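Local coordinates for probable quinone reductase Qor (NADPH:quinone reductase) (Zeta-crystallin homolog protein) (Mycobacterium tuberculosis, PDB 4RVU) that probably catalyses the transfer of electrons from NADPH to quinones, and binds NADPH as its cofactor, at residues G170-T175 with E210-T215; G216-Y221 with S235-G240; E33-A38 with F103-A108; S65-T70 with A94-A99. All blocks are in the same frame, centred on the assembly; numbering follows the deposited sequence.

Contact 1: G170-T175 with E210-T215; sequences GVRVIT and ELTGGT
Arg-172 reaches from strand 172-176 to the last turn of helix 201-212 and gives the one direct hydrogen bond between the segments, NH1 to Leu-211 O at 2.6 Å. With an N-H...O angle of 155° the bond is fairly straight, yet the nitrogen stands above the carbonyl plane, 52° out of it, not on a lone pair. The oxygen itself lies at the edge of the guanidinium, close to its plane. CG sits anti to the backbone N (chi1 -178°) and the chain runs fully extended as far as NE, which carries the charge across to the helix end. Leu-211 O is accessible there because the helix is finishing: Gly-213, with positive phi, closes it in a Schellman motif. A water 2.8 Å from Arg-172 NH2 makes weak bonds to that nitrogen and to Leu-211 O, while NE is held in a salt bridge to Asp-192, so the guanidinium is gripped from more than one direction.

These residues belong to the Rossmann-type nucleotide-binding domain, where helix 201-212 lies against the parallel sheet that includes strand 172-176. The apolar part of the contact is small. Ile-174 CD1 meets Leu-211 CD1 at 4.0 Å, the two side chains crossing at a slant, and comes within 4.4 Å of Thr-212 CG2. That methyl also lies 4.2 Å from Arg-172 NH1, oblique to the guanidinium. The hydroxyl of Thr-212 is engaged elsewhere, bonded to Val-208 O in its own helix and to Gly-216 N just beyond the turn.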
loop_
_atom_site.group_PDB
_atom_site.type_symbol
_atom_site.label_atom_id
_atom_site.label_comp_id
_atom_site.label_asym_id
_atom_site.label_seq_id
_atom_site.Cartn_x
_atom_site.Cartn_y
_atom_site.Cartn_z
ATOM N N GLY A 170 -0.552 -18.824 13.849
ATOM C CA GLY A 170 -0.249 -19.824 12.828
ATOM C C GLY A 170 0.579 -19.320 11.657
ATOM O O GLY A 170 0.568 -19.913 10.574
ATOM N N VAL A 171 1.307 -18.229 11.876
ATOM C CA VAL A 171 2.146 -17.609 10.857
ATOM C C VAL A 171 3.609 -17.989 11.058
ATOM O O VAL A 171 4.119 -17.970 12.181
ATOM C CB VAL A 171 2.010 -16.077 10.916
ATOM C CG1 VAL A 171 2.886 -15.399 9.870
ATOM C CG2 VAL A 171 0.563 -15.676 10.740
ATOM N N ARG A 172 4.280 -18.361 9.973
ATOM C CA ARG A 172 5.714 -18.624 10.015
ATOM C C ARG A 172 6.478 -17.305 9.974
ATOM O O ARG A 172 6.210 -16.460 9.122
ATOM C CB ARG A 172 6.114 -19.489 8.823
ATOM C CG ARG A 172 7.570 -19.861 8.793
ATOM C CD ARG A 172 7.845 -20.742 7.581
ATOM N NE ARG A 172 9.199 -21.285 7.562
ATOM C CZ ARG A 172 9.979 -21.285 6.485
ATOM N NH1 ARG A 172 9.539 -20.754 5.354
ATOM N NH2 ARG A 172 11.198 -21.804 6.543
ATOM N N VAL A 173 7.411 -17.109 10.897
ATOM C CA VAL A 173 8.097 -15.824 10.979
ATOM C C VAL A 173 9.584 -15.966 10.717
ATOM O O VAL A 173 10.256 -16.802 11.324
ATOM C CB VAL A 173 7.895 -15.156 12.359
ATOM C CG1 VAL A 173 8.728 -13.875 12.453
ATOM C CG2 VAL A 173 6.423 -14.870 12.602
ATOM N N ILE A 174 10.092 -15.153 9.802
ATOM C CA ILE A 174 11.527 -15.054 9.568
ATOM C C ILE A 174 11.966 -13.693 10.091
ATOM O O ILE A 174 11.311 -12.686 9.811
ATOM C CB ILE A 174 11.848 -15.152 8.064
ATOM C CG1 ILE A 174 11.264 -16.436 7.474
ATOM C CG2 ILE A 174 13.358 -15.052 7.821
ATOM C CD1 ILE A 174 11.213 -16.426 5.932
ATOM N N THR A 175 13.052 -13.655 10.862
ATOM C CA THR A 175 13.529 -12.402 11.437
ATOM C C THR A 175 14.959 -12.071 11.043
ATOM O O THR A 175 15.675 -12.920 10.514
ATOM C CB THR A 175 13.459 -12.423 12.980
ATOM O OG1 THR A 175 14.348 -13.436 13.474
ATOM C CG2 THR A 175 12.049 -12.714 13.446
ATOM N N GLU A 210 14.538 -18.901 -0.866
ATOM C CA GLU A 210 14.945 -20.267 -0.529
ATOM C C GLU A 210 14.029 -20.861 0.532
ATOM O O GLU A 210 13.570 -22.001 0.411
ATOM C CB GLU A 210 16.404 -20.300 -0.050
ATOM C CG GLU A 210 16.901 -21.690 0.357
ATOM C CD GLU A 210 18.356 -21.704 0.783
ATOM O OE1 GLU A 210 18.881 -20.641 1.184
ATOM O OE2 GLU A 210 18.980 -22.787 0.721
ATOM N N LEU A 211 13.736 -20.062 1.559
ATOM C CA LEU A 211 12.962 -20.531 2.704
ATOM C C LEU A 211 11.480 -20.656 2.403
ATOM O O LEU A 211 10.762 -21.380 3.094
ATOM C CB LEU A 211 13.160 -19.580 3.887
ATOM C CG LEU A 211 14.594 -19.468 4.386
ATOM C CD1 LEU A 211 14.729 -18.293 5.340
ATOM C CD2 LEU A 211 14.998 -20.769 5.070
ATOM N N THR A 212 11.023 -19.936 1.382
ATOM C CA THR A 212 9.608 -19.869 1.068
ATOM C C THR A 212 9.311 -20.548 -0.264
ATOM O O THR A 212 8.195 -20.444 -0.791
ATOM C CB THR A 212 9.121 -18.407 1.002
ATOM O OG1 THR A 212 10.027 -17.634 0.203
ATOM C CG2 THR A 212 9.057 -17.797 2.404
ATOM N N GLY A 213 10.319 -21.230 -0.809
ATOM C CA GLY A 213 10.161 -21.951 -2.063
ATOM C C GLY A 213 10.062 -21.047 -3.277
ATOM O O GLY A 213 9.374 -21.363 -4.245
ATOM N N GLY A 214 10.767 -19.923 -3.233
ATOM C CA GLY A 214 10.726 -18.963 -4.321
ATOM C C GLY A 214 9.570 -17.981 -4.214
ATOM O O GLY A 214 9.600 -16.926 -4.852
ATOM N N THR A 215 8.564 -18.315 -3.402
ATOM C CA THR A 215 7.341 -17.507 -3.310
ATOM C C THR A 215 7.584 -16.111 -2.751
ATOM O O THR A 215 7.045 -15.121 -3.257
ATOM C CB THR A 215 6.258 -18.189 -2.450
ATOM O OG1 THR A 215 6.013 -19.511 -2.941
ATOM C CG2 THR A 215 4.954 -17.391 -2.487
HETATM O O HOH W 1 12.557 -23.722 4.953
#

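Contact 2: G216-Y221 with S235-G240; sequences GVQAVY and SLAVRG
Val-217 pairs with Leu-236 as a short parallel bridge at the start of strand 217-222, in the Rossmann-type domain; helix 229-234 lies on the connection between the two segments. Two backbone bonds hold the bridge: Val-217 N to Ser-235 O at 3.0 Å and Ala-237 N to Val-217 O at 2.8 Å. Val-217 is thus gripped through both its N-H and its carbonyl. Just before it, Gly-216 CA passes 3.2 Å from Ser-235 O; glycine lets the backbone pass this near.

The side chains of Val-217 and Leu-236 diverge at the bridge, but Leu-236 folds back. Its CG is anti to the carbonyl carbon (chi1 -76°), and CD2 returns to lie beside Val-217 O and 3.9 Å from Val-220 CG2, the side chains of Leu-236 and Val-220 crossing at a slant. With CG1 anti to the backbone N (chi1 174°), Val-220 has CG2 on the side of Leu-236. Val-217 is turned differently, with CG2 wedged between its own N and carbonyl carbon, the crowded position, and this methyl rests 3.6 Å from Ser-235 O.

Both segments bend sharply after the bridge, at Gln-218 and through the type II turn from Ala-237 to Gly-240, which is closed by Gly-240 N to Ala-237 O. At the turn Val-238 and Arg-239 pack on Arg-278 and Phe-276 of the second subunit. The Gln-218 chain is bent at chi2 (69°) and curls back over its own backbone. OE1 accepts from Thr-148 N, and NE2 is left 4.1 Å from Ala-237 CB.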
loop_
_atom_site.group_PDB
_atom_site.type_symbol
_atom_site.label_atom_id
_atom_site.label_comp_id
_atom_site.label_asym_id
_atom_site.label_seq_id
_atom_site.Cartn_x
_atom_site.Cartn_y
_atom_site.Cartn_z
ATOM N N GLY A 216 8.412 -16.026 -1.717
ATOM C CA GLY A 216 8.552 -14.784 -0.984
ATOM C C GLY A 216 7.538 -14.764 0.145
ATOM O O GLY A 216 6.696 -15.666 0.249
ATOM N N VAL A 217 7.606 -13.732 0.983
ATOM C CA VAL A 217 6.713 -13.612 2.137
ATOM C C VAL A 217 5.421 -12.829 1.824
ATOM O O VAL A 217 5.415 -11.949 0.968
ATOM C CB VAL A 217 7.453 -12.987 3.348
ATOM C CG1 VAL A 217 8.519 -13.956 3.901
ATOM C CG2 VAL A 217 8.073 -11.643 2.973
ATOM N N GLN A 218 4.330 -13.157 2.514
ATOM C CA GLN A 218 3.060 -12.460 2.289
ATOM C C GLN A 218 3.105 -11.006 2.762
ATOM O O GLN A 218 2.348 -10.152 2.272
ATOM C CB GLN A 218 1.894 -13.201 2.954
ATOM C CG GLN A 218 1.312 -14.328 2.109
ATOM C CD GLN A 218 2.258 -15.501 1.965
ATOM O OE1 GLN A 218 2.806 -15.997 2.955
ATOM N NE2 GLN A 218 2.468 -15.947 0.724
ATOM N N ALA A 219 3.980 -10.727 3.725
ATOM C CA ALA A 219 4.153 -9.369 4.238
ATOM C C ALA A 219 5.535 -9.198 4.854
ATOM O O ALA A 219 6.098 -10.146 5.402
ATOM C CB ALA A 219 3.080 -9.048 5.261
ATOM N N VAL A 220 6.076 -7.991 4.768
ATOM C CA VAL A 220 7.281 -7.653 5.519
ATOM C C VAL A 220 6.924 -6.578 6.525
ATOM O O VAL A 220 6.306 -5.576 6.170
ATOM C CB VAL A 220 8.378 -7.082 4.610
ATOM C CG1 VAL A 220 9.565 -6.601 5.460
ATOM C CG2 VAL A 220 8.823 -8.122 3.596
ATOM N N TYR A 221 7.298 -6.784 7.781
ATOM C CA TYR A 221 7.175 -5.735 8.775
ATOM C C TYR A 221 8.555 -5.149 9.010
ATOM O O TYR A 221 9.398 -5.770 9.662
ATOM C CB TYR A 221 6.559 -6.297 10.059
ATOM C CG TYR A 221 5.143 -6.791 9.838
ATOM C CD1 TYR A 221 4.089 -5.891 9.703
ATOM C CD2 TYR A 221 4.865 -8.148 9.750
ATOM C CE1 TYR A 221 2.783 -6.336 9.489
ATOM C CE2 TYR A 221 3.561 -8.605 9.550
ATOM C CZ TYR A 221 2.532 -7.694 9.424
ATOM O OH TYR A 221 1.247 -8.161 9.226
ATOM N N SER A 235 11.905 -9.136 -1.201
ATOM C CA SER A 235 11.546 -10.415 -0.598
ATOM C C SER A 235 10.067 -10.787 -0.665
ATOM O O SER A 235 9.679 -11.857 -0.200
ATOM C CB SER A 235 12.015 -10.458 0.858
ATOM O OG SER A 235 13.395 -10.180 0.944
ATOM N N LEU A 236 9.244 -9.918 -1.250
ATOM C CA LEU A 236 7.788 -10.087 -1.192
ATOM C C LEU A 236 7.167 -11.060 -2.192
ATOM O O LEU A 236 7.603 -11.172 -3.340
ATOM C CB LEU A 236 7.102 -8.738 -1.374
ATOM C CG LEU A 236 7.148 -7.838 -0.149
ATOM C CD1 LEU A 236 6.897 -6.403 -0.564
ATOM C CD2 LEU A 236 6.097 -8.291 0.854
ATOM N N ALA A 237 6.116 -11.738 -1.750
ATOM C CA ALA A 237 5.306 -12.545 -2.647
ATOM C C ALA A 237 4.521 -11.596 -3.538
ATOM O O ALA A 237 4.389 -10.407 -3.221
ATOM C CB ALA A 237 4.368 -13.427 -1.865
ATOM N N VAL A 238 4.006 -12.113 -4.649
ATOM C CA VAL A 238 3.190 -11.300 -5.557
ATOM C C VAL A 238 2.009 -10.698 -4.796
ATOM O O VAL A 238 1.305 -11.410 -4.067
ATOM C CB VAL A 238 2.684 -12.133 -6.767
ATOM C CG1 VAL A 238 1.677 -11.324 -7.608
ATOM C CG2 VAL A 238 3.855 -12.582 -7.620
ATOM N N ARG A 239 1.824 -9.386 -4.953
ATOM C CA ARG A 239 0.740 -8.642 -4.317
ATOM C C ARG A 239 0.867 -8.598 -2.793
ATOM O O ARG A 239 -0.115 -8.354 -2.083
ATOM C CB ARG A 239 -0.628 -9.184 -4.743
ATOM C CG ARG A 239 -0.959 -8.885 -6.229
ATOM C CD ARG A 239 -2.187 -9.668 -6.683
ATOM N NE ARG A 239 -3.357 -9.360 -5.862
ATOM C CZ ARG A 239 -4.480 -10.076 -5.850
ATOM N NH1 ARG A 239 -4.604 -11.148 -6.624
ATOM N NH2 ARG A 239 -5.486 -9.715 -5.069
ATOM N N GLY A 240 2.088 -8.805 -2.307
ATOM C CA GLY A 240 2.355 -8.804 -0.878
ATOM C C GLY A 240 2.376 -7.393 -0.322
ATOM O O GLY A 240 2.324 -6.423 -1.070
#

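Contact 3: E33-A38 with F103-A108; sequences ELLIKA and FCTAPA
Leu-34 and Ala-106 exchange both backbone bonds across two antiparallel strands, and Ile-36 and Cys-104 do the same two residues on. Leu-34 N gives to Ala-106 O and Ile-36 N to Cys-104 O, each at 2.8 Å; the return bonds, Ala-106 N to Leu-34 O and Cys-104 N to Ile-36 O, are both 3.1 Å long. The Ile-36 N bond is almost straight at 177°. All four carbonyls also take a CA-H...O contact: Leu-34 O from Thr-105, Ile-36 O from Phe-103, Ala-106 O from Glu-33 and Cys-104 O from Leu-35.

The alternate residues Leu-35 and Lys-37 bond through their backbones to strand 67-74, which makes 33-38 an inner strand of the GroES-like domain's sheet. On one face Ile-36 CD1 meets Ala-106 CB at 4.0 Å, with Leu-34 over Ala-108 and Cys-104 SG beside Ile-36. The other face carries Leu-35, Lys-37, Phe-103 and Thr-105. Here Lys-37, extended with CG anti to the backbone N (chi1 -179°), runs its methylenes past the Phe-103 ring, CB 3.5 Å from CE2, in an oblique approach.

The carboxylate of Glu-33 divides its oxygens between partners: OE1 accepts from Gly-30 N, whereas OE2 receives a water at 2.8 Å. The same water is 2.9 Å from Thr-105 OG1, bridging the two side chains where no direct bond forms.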
loop_
_atom_site.group_PDB
_atom_site.type_symbol
_atom_site.label_atom_id
_atom_site.label_comp_id
_atom_site.label_asym_id
_atom_site.label_seq_id
_atom_site.Cartn_x
_atom_site.Cartn_y
_atom_site.Cartn_z
ATOM N N GLU A 33 -8.488 14.616 30.462
ATOM C CA GLU A 33 -7.209 14.046 30.904
ATOM C C GLU A 33 -7.208 13.431 32.295
ATOM O O GLU A 33 -7.981 13.818 33.174
ATOM C CB GLU A 33 -6.097 15.095 30.819
ATOM C CG GLU A 33 -5.825 15.577 29.407
ATOM C CD GLU A 33 -4.682 16.567 29.331
ATOM O OE1 GLU A 33 -4.372 17.197 30.359
ATOM O OE2 GLU A 33 -4.101 16.718 28.234
ATOM N N LEU A 34 -6.317 12.461 32.474
ATOM C CA LEU A 34 -6.033 11.881 33.778
ATOM C C LEU A 34 -4.658 12.365 34.181
ATOM O O LEU A 34 -3.825 12.641 33.316
ATOM C CB LEU A 34 -6.003 10.358 33.663
ATOM C CG LEU A 34 -7.251 9.687 33.113
ATOM C CD1 LEU A 34 -6.940 8.253 32.694
ATOM C CD2 LEU A 34 -8.322 9.717 34.169
ATOM N N LEU A 35 -4.412 12.476 35.486
ATOM C CA LEU A 35 -3.070 12.732 35.984
ATOM C C LEU A 35 -2.555 11.403 36.524
ATOM O O LEU A 35 -3.193 10.795 37.381
ATOM C CB LEU A 35 -3.104 13.770 37.104
ATOM C CG LEU A 35 -1.785 14.016 37.839
ATOM C CD1 LEU A 35 -0.796 14.715 36.924
ATOM C CD2 LEU A 35 -2.022 14.827 39.110
ATOM N N ILE A 36 -1.438 10.927 35.985
ATOM C CA ILE A 36 -0.925 9.613 36.333
ATOM C C ILE A 36 0.345 9.765 37.159
ATOM O O ILE A 36 1.253 10.498 36.773
ATOM C CB ILE A 36 -0.634 8.794 35.051
ATOM C CG1 ILE A 36 -1.938 8.568 34.271
ATOM C CG2 ILE A 36 0.053 7.469 35.380
ATOM C CD1 ILE A 36 -1.761 7.926 32.915
ATOM N N LYS A 37 0.404 9.096 38.306
ATOM C CA LYS A 37 1.667 9.005 39.027
ATOM C C LYS A 37 2.425 7.786 38.503
ATOM O O LYS A 37 1.995 6.644 38.694
ATOM C CB LYS A 37 1.460 8.899 40.541
ATOM C CG LYS A 37 2.795 8.825 41.305
ATOM C CD LYS A 37 2.660 8.836 42.818
ATOM C CE LYS A 37 4.051 8.870 43.446
ATOM N NZ LYS A 37 4.037 8.605 44.914
ATOM N N ALA A 38 3.548 8.035 37.836
ATOM C CA ALA A 38 4.303 6.976 37.153
ATOM C C ALA A 38 4.855 5.882 38.069
ATOM O O ALA A 38 5.410 6.163 39.144
ATOM C CB ALA A 38 5.423 7.577 36.333
ATOM N N PHE A 103 5.111 12.405 37.301
ATOM C CA PHE A 103 3.694 12.610 37.025
ATOM C C PHE A 103 3.530 13.130 35.609
ATOM O O PHE A 103 4.332 13.955 35.147
ATOM C CB PHE A 103 3.095 13.647 37.985
ATOM C CG PHE A 103 3.120 13.236 39.434
ATOM C CD1 PHE A 103 4.247 13.465 40.217
ATOM C CD2 PHE A 103 2.002 12.656 40.022
ATOM C CE1 PHE A 103 4.264 13.099 41.555
ATOM C CE2 PHE A 103 2.008 12.292 41.364
ATOM C CZ PHE A 103 3.146 12.508 42.128
ATOM N N CYS A 104 2.503 12.650 34.914
ATOM C CA CYS A 104 2.190 13.158 33.582
ATOM C C CYS A 104 0.690 13.092 33.349
ATOM O O CYS A 104 -0.056 12.572 34.185
ATOM C CB CYS A 104 2.930 12.359 32.500
ATOM S SG CYS A 104 2.335 10.651 32.273
ATOM N N THR A 105 0.251 13.621 32.212
ATOM C CA THR A 105 -1.163 13.582 31.856
ATOM C C THR A 105 -1.362 12.686 30.652
ATOM O O THR A 105 -0.451 12.525 29.839
ATOM C CB THR A 105 -1.695 14.976 31.496
ATOM O OG1 THR A 105 -0.952 15.484 30.383
ATOM C CG2 THR A 105 -1.567 15.925 32.682
ATOM N N ALA A 106 -2.563 12.118 30.520
ATOM C CA ALA A 106 -2.914 11.354 29.328
ATOM C C ALA A 106 -4.415 11.438 29.085
ATOM O O ALA A 106 -5.190 11.526 30.039
ATOM C CB ALA A 106 -2.459 9.891 29.454
ATOM N N PRO A 107 -4.835 11.402 27.811
ATOM C CA PRO A 107 -6.281 11.414 27.552
ATOM C C PRO A 107 -6.899 10.137 28.096
ATOM O O PRO A 107 -6.378 9.059 27.805
ATOM C CB PRO A 107 -6.377 11.398 26.018
ATOM C CG PRO A 107 -4.979 11.696 25.503
ATOM C CD PRO A 107 -4.042 11.221 26.580
ATOM N N ALA A 108 -7.982 10.251 28.859
ATOM C CA ALA A 108 -8.677 9.080 29.383
ATOM C C ALA A 108 -9.098 8.089 28.287
ATOM O O ALA A 108 -9.067 6.882 28.501
ATOM C CB ALA A 108 -9.886 9.509 30.213
HETATM O O HOH W 2 -2.320 14.620 28.005
#

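Contact 4: S65-T70 with A94-A99; sequences SEVCGT and ASANGA
Ser-65 holds its hydroxyl between its own backbone N and carbonyl carbon (chi1 74°), which brings OG to Ala-94 O; Val-67 has CG1 in the equivalent place (chi1 63°), directed at Ala-96 CB. Both residues belong to the GroES-like domain of this medium-chain reductase fold, where the lead-in to strand 67-74 meets the loop that joins strand 90-93 to strand 103-107.

Ser-65 works through both its side chain and its carbonyl. OG donates to Ala-94 O at 3.0 Å, approaching from above the carbonyl plane, 53° out of it. Its backbone O takes Ala-96 N at 2.9 Å in a nearly straight bond. Ser-95 N is also near this oxygen but badly angled for a bond, and turns instead to Ser-93 OG. Two grips from one residue therefore fix the loop at Ala-94 and Ala-96, the residues flanking Ser-95.

Glu-66 CB points away from the loop, and the carboxylate is bonded elsewhere: OE1 makes a salt bridge to Lys-129 and a hydrogen bond to Asn-44, and OE2 accepts a hydrogen bond from Leu-128 N. Its side chain is about 7 Å from the bound NADPH. On the loop's side Ala-94 has its side chain about 4 Å from that of Leu-273, an NADPH-binding residue.

Methyl groups complete the contact. Val-67 CG1 lies 3.9 Å from Ala-96 CB, the pair packing with Cys-104 of strand 103-107. Farther along the loop Ala-99 CB fits against the backbone, 3.7 Å from Ser-65 N and 3.6 Å from Glu-66 O.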
loop_
_atom_site.group_PDB
_atom_site.type_symbol
_atom_site.label_atom_id
_atom_site.label_comp_id
_atom_site.label_asym_id
_atom_site.label_seq_id
_atom_site.Cartn_x
_atom_site.Cartn_y
_atom_site.Cartn_z
ATOM N N SER A 65 5.842 9.250 25.656
ATOM C CA SER A 65 4.387 9.117 25.618
ATOM C C SER A 65 3.834 7.854 26.271
ATOM O O SER A 65 2.619 7.687 26.353
ATOM C CB SER A 65 3.859 9.237 24.178
ATOM O OG SER A 65 4.127 8.076 23.420
ATOM N N GLU A 66 4.704 6.969 26.745
ATOM C CA GLU A 66 4.229 5.706 27.318
ATOM C C GLU A 66 4.477 5.661 28.825
ATOM O O GLU A 66 5.602 5.854 29.281
ATOM C CB GLU A 66 4.885 4.505 26.619
ATOM C CG GLU A 66 4.338 3.137 27.054
ATOM C CD GLU A 66 4.920 1.957 26.258
ATOM O OE1 GLU A 66 6.051 2.063 25.734
ATOM O OE2 GLU A 66 4.230 0.917 26.154
ATOM N N VAL A 67 3.417 5.432 29.598
ATOM C CA VAL A 67 3.534 5.388 31.062
ATOM C C VAL A 67 2.530 4.414 31.644
ATOM O O VAL A 67 1.425 4.282 31.140
ATOM C CB VAL A 67 3.322 6.778 31.705
ATOM C CG1 VAL A 67 1.914 7.284 31.436
ATOM C CG2 VAL A 67 3.592 6.755 33.226
ATOM N N CYS A 68 2.935 3.712 32.696
ATOM C CA CYS A 68 1.987 2.981 33.524
ATOM C C CYS A 68 2.116 3.519 34.941
ATOM O O CYS A 68 3.229 3.714 35.437
ATOM C CB CYS A 68 2.298 1.485 33.512
ATOM S SG CYS A 68 1.272 0.544 34.670
ATOM N N GLY A 69 0.985 3.793 35.586
ATOM C CA GLY A 69 1.012 4.211 36.980
ATOM C C GLY A 69 -0.386 4.352 37.537
ATOM O O GLY A 69 -1.336 3.832 36.959
ATOM N N THR A 70 -0.525 5.059 38.658
ATOM C CA THR A 70 -1.829 5.169 39.295
ATOM C C THR A 70 -2.471 6.514 39.003
ATOM O O THR A 70 -1.782 7.530 38.891
ATOM C CB THR A 70 -1.743 4.940 40.828
ATOM O OG1 THR A 70 -0.689 5.746 41.367
ATOM C CG2 THR A 70 -1.463 3.478 41.123
ATOM N N ALA A 94 -0.220 5.028 25.900
ATOM C CA ALA A 94 0.854 5.211 24.936
ATOM C C ALA A 94 0.719 6.597 24.311
ATOM O O ALA A 94 1.409 6.914 23.344
ATOM C CB ALA A 94 0.754 4.154 23.843
ATOM N N SER A 95 -0.166 7.414 24.879
ATOM C CA SER A 95 -0.510 8.709 24.304
ATOM C C SER A 95 -0.379 9.839 25.313
ATOM O O SER A 95 -1.053 10.855 25.198
ATOM C CB SER A 95 -1.944 8.659 23.776
ATOM O OG SER A 95 -2.080 7.636 22.811
ATOM N N ALA A 96 0.490 9.657 26.304
ATOM C CA ALA A 96 0.649 10.622 27.376
ATOM C C ALA A 96 1.461 11.822 26.913
ATOM O O ALA A 96 2.162 11.760 25.900
ATOM C CB ALA A 96 1.313 9.957 28.595
ATOM N N ASN A 97 1.348 12.919 27.655
ATOM C CA ASN A 97 2.190 14.090 27.437
ATOM C C ASN A 97 3.224 14.152 28.549
ATOM O O ASN A 97 2.857 14.188 29.725
ATOM C CB ASN A 97 1.344 15.365 27.475
ATOM C CG ASN A 97 2.134 16.606 27.081
ATOM O OD1 ASN A 97 3.023 16.546 26.231
ATOM N ND2 ASN A 97 1.808 17.741 27.696
ATOM N N GLY A 98 4.505 14.171 28.189
ATOM C CA GLY A 98 5.568 14.295 29.178
ATOM C C GLY A 98 5.758 13.067 30.066
ATOM O O GLY A 98 5.897 13.183 31.283
ATOM N N ALA A 99 5.796 11.887 29.455
ATOM C CA ALA A 99 5.839 10.637 30.221
ATOM C C ALA A 99 7.112 10.422 31.048
ATOM O O ALA A 99 7.080 9.699 32.054
ATOM C CB ALA A 99 5.593 9.433 29.301
#

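How the contacts relate
The four contacts form two pairs on opposite sides of the chain's centre. Contacts 1 and 2, with centres about 9 Å apart, share the Rossmann-type sheet and follow one another along the chain; Val-217 CG1 lies 4.2 Å from both Ile-174 CD1 and Thr-212 CG2. Contacts 3 and 4, with centres about 7 Å apart, lie in the GroES-like domain, with contact 4 falling within the chain between the segments of contact 3. Backbone pairs Lys-37 N with Thr-70 O (2.8 Å) and Asn-97 N with Thr-105 O (2.9 Å) probably bond them. The side chain of Glu-66 in contact 4 is about 7 Å from NADPH, those of Ile-174 and Val-220 about 12 Å.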